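Local coordinates for protein colicin-B (Escherichia coli, PDB 1RH1) that kills Escherichia coli and closely related bacteria by forming channels that depolarise the cytoplasmic membrane and dissipate cellular energy, at residues V328-S331 against V332-V336; K397-A401 against E402-N406. One frame throughout, in Å; residues are numbered along the deposited sequence.

Interaction 1. Residues V328-S331 against V332-V336; sequences VIIS and VGDKV
Consecutive turns of the long helix 291-340, where it runs within the pore-forming domain, link Val328 and Ser331 to Val332 and its successors through i to i+4 bonds. Val328 O is gripped twice. Val332 N donates to it at 3.0 Å in an almost straight bond, with an N-H...O angle of 173°, and Ser331 OG reaches the same oxygen at 3.1 Å from the same face of the carbonyl plane. The Ser331 hydroxyl folds back on its own helix, its chi1 of 101° lying off the usual staggered positions. Val332 also lays a branch here: CG2 stands beside the backbone N, anti to the carbonyl carbon, and comes within 3.4 Å of Val328 O.

The remaining backbone bonds continue the pattern less evenly. Gly333 N sits 3.2 Å from Ile329 O and 39° out of that carbonyl's plane, whereas Asp334 N meets Ile330 O at 2.8 Å and Lys335 N bonds to Ser331 O. The carboxylate of Asp334 lies back over the preceding turn, CG being 3.4 Å from Ile330 O, while OD2 forms a salt bridge with Arg349. Lys335 leads its amine away to Leu472 O. Val332 meets Ile489 and Leu472, and Ile329 meets Ile493 and Ile355. Such packing against helices 342-357, 457-472 and 479-495 together is typical of a helix set among several others in the helical bundle of a colicin pore-forming domain.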
loop_
_atom_site.group_PDB
_atom_site.type_symbol
_atom_site.label_atom_id
_atom_site.label_comp_id
_atom_site.label_asym_id
_atom_site.label_seq_id
_atom_site.Cartn_x
_atom_site.Cartn_y
_atom_site.Cartn_z
ATOM N N VAL A 328 16.049 25.387 -2.118
ATOM C CA VAL A 328 17.274 26.003 -2.623
ATOM C C VAL A 328 16.997 26.872 -3.837
ATOM O O VAL A 328 17.560 27.952 -3.989
ATOM C CB VAL A 328 18.281 24.899 -2.975
ATOM C CG1 VAL A 328 19.523 25.482 -3.605
ATOM C CG2 VAL A 328 18.668 24.160 -1.708
ATOM N N ILE A 329 16.116 26.413 -4.723
ATOM C CA ILE A 329 15.730 27.184 -5.896
ATOM C C ILE A 329 14.995 28.433 -5.445
ATOM O O ILE A 329 15.051 29.441 -6.135
ATOM C CB ILE A 329 14.832 26.308 -6.817
ATOM C CG1 ILE A 329 15.653 25.156 -7.335
ATOM C CG2 ILE A 329 14.280 27.094 -7.990
ATOM C CD1 ILE A 329 17.006 25.523 -7.967
ATOM N N ILE A 330 14.317 28.418 -4.294
ATOM C CA ILE A 330 13.649 29.616 -3.841
ATOM C C ILE A 330 14.579 30.578 -3.175
ATOM O O ILE A 330 14.374 31.785 -3.333
ATOM C CB ILE A 330 12.520 29.236 -2.917
ATOM C CG1 ILE A 330 11.412 28.824 -3.877
ATOM C CG2 ILE A 330 12.057 30.357 -1.960
ATOM C CD1 ILE A 330 10.251 28.122 -3.159
ATOM N N SER A 331 15.576 30.047 -2.457
ATOM C CA SER A 331 16.596 30.889 -1.869
ATOM C C SER A 331 17.324 31.624 -3.001
ATOM O O SER A 331 17.446 32.834 -2.915
ATOM C CB SER A 331 17.547 30.019 -1.065
ATOM O OG SER A 331 18.780 29.726 -1.737
ATOM N N VAL A 332 17.751 30.950 -4.087
ATOM C CA VAL A 332 18.398 31.542 -5.258
ATOM C C VAL A 332 17.539 32.679 -5.776
ATOM O O VAL A 332 17.997 33.773 -6.072
ATOM C CB VAL A 332 18.584 30.429 -6.337
ATOM C CG1 VAL A 332 18.811 30.975 -7.752
ATOM C CG2 VAL A 332 19.787 29.602 -5.914
ATOM N N GLY A 333 16.245 32.402 -5.813
ATOM C CA GLY A 333 15.253 33.365 -6.233
ATOM C C GLY A 333 15.308 34.578 -5.341
ATOM O O GLY A 333 15.400 35.684 -5.858
ATOM N N ASP A 334 15.314 34.352 -4.023
ATOM C CA ASP A 334 15.407 35.430 -3.068
ATOM C C ASP A 334 16.717 36.172 -3.264
ATOM O O ASP A 334 16.595 37.348 -3.604
ATOM C CB ASP A 334 15.301 34.884 -1.632
ATOM C CG ASP A 334 13.906 34.418 -1.161
ATOM O OD1 ASP A 334 13.821 33.768 -0.121
ATOM O OD2 ASP A 334 12.886 34.698 -1.794
ATOM N N LYS A 335 17.926 35.564 -3.171
ATOM C CA LYS A 335 19.229 36.220 -3.379
ATOM C C LYS A 335 19.400 36.949 -4.702
ATOM O O LYS A 335 19.700 38.138 -4.740
ATOM C CB LYS A 335 20.369 35.208 -3.269
ATOM C CG LYS A 335 21.807 35.649 -3.618
ATOM C CD LYS A 335 22.759 34.582 -3.088
ATOM C CE LYS A 335 24.248 34.944 -3.065
ATOM N NZ LYS A 335 24.900 34.837 -4.361
ATOM N N VAL A 336 19.220 36.281 -5.830
ATOM C CA VAL A 336 19.319 36.958 -7.112
ATOM C C VAL A 336 18.187 37.976 -7.199
ATOM O O VAL A 336 18.384 39.076 -7.679
ATOM C CB VAL A 336 19.256 35.870 -8.215
ATOM C CG1 VAL A 336 19.316 36.480 -9.581
ATOM C CG2 VAL A 336 20.460 34.957 -8.099
#

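Interaction 2. Residues K397-A401 against E402-N406; sequences KAFNA and EDMGN
Phe399 and Met404 cross at about a right angle, the tip of the ring meeting the near part of the thioether chain. CZ of Phe399 lies 3.6 Å from Met404 CB, and CG of the methionine is equally near to it. Met404 CB stands oblique to the ring, neither over its face nor at its edge. Met404 CG is anti to its backbone N (chi1 -176°), after which two bends fold the chain round and bring the methyl CE back to 3.8 Å from Phe399 CZ. The methionine therefore curls about the end of the ring, with CB, CG and CE all touching CZ. Thr467 of helix 457-472 touches both side chains, and the ring of Trp396 meets that of Phe399.

On another flank, the Asn400 side chain crosses that of Asp403 obliquely, the amide and carboxylate planes being 47° apart. Asn400 occupies the N-cap position. Its backbone O receives weak bonds from Met404 N at 3.3 Å and from Asp403 N at 3.4 Å. A shorter though bent link (N-H...O 138°) follows one residue on, where Gly405 N donates to Ala401 O at 2.9 Å, in the plane of that carbonyl. Arg428 bonds to Phe399 O, tying the linker to helix 420-435. With Asn400 as N-cap, the apolar contact between the residue just before it, Phe399, and the fourth residue after it, Met404, is a hydrophobic staple at the start of helix 401-406.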
loop_
_atom_site.group_PDB
_atom_site.type_symbol
_atom_site.label_atom_id
_atom_site.label_comp_id
_atom_site.label_asym_id
_atom_site.label_seq_id
_atom_site.Cartn_x
_atom_site.Cartn_y
_atom_site.Cartn_z
ATOM N N LYS A 397 36.223 26.251 -9.503
ATOM C CA LYS A 397 37.468 25.546 -9.218
ATOM C C LYS A 397 37.697 25.271 -7.754
ATOM O O LYS A 397 38.434 24.370 -7.397
ATOM C CB LYS A 397 38.649 26.328 -9.684
ATOM C CG LYS A 397 38.672 26.524 -11.163
ATOM C CD LYS A 397 40.015 27.133 -11.448
ATOM C CE LYS A 397 40.530 26.593 -12.763
ATOM N NZ LYS A 397 40.804 25.175 -12.644
ATOM N N ALA A 398 37.093 26.066 -6.876
ATOM C CA ALA A 398 37.228 25.888 -5.445
ATOM C C ALA A 398 36.044 25.170 -4.810
ATOM O O ALA A 398 36.082 24.767 -3.640
ATOM C CB ALA A 398 37.393 27.237 -4.816
ATOM N N PHE A 399 34.970 24.964 -5.582
ATOM C CA PHE A 399 33.818 24.209 -5.131
ATOM C C PHE A 399 34.240 22.839 -4.624
ATOM O O PHE A 399 35.127 22.199 -5.168
ATOM C CB PHE A 399 32.869 24.115 -6.310
ATOM C CG PHE A 399 31.612 23.302 -6.096
ATOM C CD1 PHE A 399 30.499 23.903 -5.527
ATOM C CD2 PHE A 399 31.577 21.965 -6.482
ATOM C CE1 PHE A 399 29.344 23.163 -5.344
ATOM C CE2 PHE A 399 30.417 21.224 -6.299
ATOM C CZ PHE A 399 29.301 21.825 -5.729
ATOM N N ASN A 400 33.685 22.414 -3.506
ATOM C CA ASN A 400 33.964 21.110 -2.940
ATOM C C ASN A 400 32.881 20.196 -3.473
ATOM O O ASN A 400 31.769 20.094 -2.967
ATOM C CB ASN A 400 33.913 21.192 -1.425
ATOM C CG ASN A 400 34.286 19.938 -0.661
ATOM O OD1 ASN A 400 34.602 19.996 0.524
ATOM N ND2 ASN A 400 34.260 18.767 -1.275
ATOM N N ALA A 401 33.221 19.543 -4.576
ATOM C CA ALA A 401 32.360 18.561 -5.186
ATOM C C ALA A 401 32.141 17.446 -4.192
ATOM O O ALA A 401 30.999 17.032 -4.059
ATOM C CB ALA A 401 33.017 17.990 -6.404
ATOM N N GLU A 402 33.168 17.029 -3.428
ATOM C CA GLU A 402 33.053 15.921 -2.490
ATOM C C GLU A 402 32.068 16.125 -1.380
ATOM O O GLU A 402 31.464 15.155 -0.943
ATOM C CB GLU A 402 34.363 15.592 -1.803
ATOM C CG GLU A 402 35.424 14.892 -2.649
ATOM C CD GLU A 402 35.330 13.374 -2.754
ATOM O OE1 GLU A 402 34.618 12.726 -1.973
ATOM O OE2 GLU A 402 36.014 12.844 -3.630
ATOM N N ASP A 403 31.890 17.351 -0.899
ATOM C CA ASP A 403 30.895 17.553 0.143
ATOM C C ASP A 403 29.477 17.730 -0.406
ATOM O O ASP A 403 28.518 17.318 0.254
ATOM C CB ASP A 403 31.293 18.750 0.997
ATOM C CG ASP A 403 30.675 18.644 2.386
ATOM O OD1 ASP A 403 30.958 17.691 3.142
ATOM O OD2 ASP A 403 29.884 19.538 2.687
ATOM N N MET A 404 29.332 18.277 -1.630
ATOM C CA MET A 404 28.061 18.355 -2.338
ATOM C C MET A 404 27.571 16.940 -2.639
ATOM O O MET A 404 26.371 16.665 -2.753
ATOM C CB MET A 404 28.239 19.122 -3.639
ATOM C CG MET A 404 26.951 19.364 -4.422
ATOM S SD MET A 404 25.596 20.116 -3.481
ATOM C CE MET A 404 26.405 21.659 -3.249
ATOM N N GLY A 405 28.557 16.036 -2.745
ATOM C CA GLY A 405 28.329 14.620 -2.904
ATOM C C GLY A 405 27.736 14.084 -1.620
ATOM O O GLY A 405 26.615 13.594 -1.627
ATOM N N ASN A 406 28.455 14.251 -0.508
ATOM C CA ASN A 406 28.010 13.828 0.807
ATOM C C ASN A 406 26.666 14.365 1.252
ATOM O O ASN A 406 26.100 13.781 2.172
ATOM C CB ASN A 406 29.030 14.213 1.870
ATOM C CG ASN A 406 30.352 13.471 1.739
ATOM O OD1 ASN A 406 31.437 14.028 1.929
ATOM N ND2 ASN A 406 30.301 12.185 1.415
#

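Both contacts are local ones in the same pore-forming domain, interaction 1 coming first along the chain. The centres of interactions 1 and 2 lie 20 Å apart. The nearest atoms of interactions 1 and 2 are about 8 Å apart, so the two do not touch. Both pack against helix 457-472, interaction 1 through Val328, Ile329, Val332 and Val336, interaction 2 through Phe399 and Met404; interaction 1 also packs against helix 479-495. These helices fall in the two predicted membrane segments, consistent with the hydrophobic hairpin of pore-forming colicins. Residues 328-336 form an uninterrupted stretch near the C-terminal end of the long helix 291-340, whereas 400-405 begin a short helix.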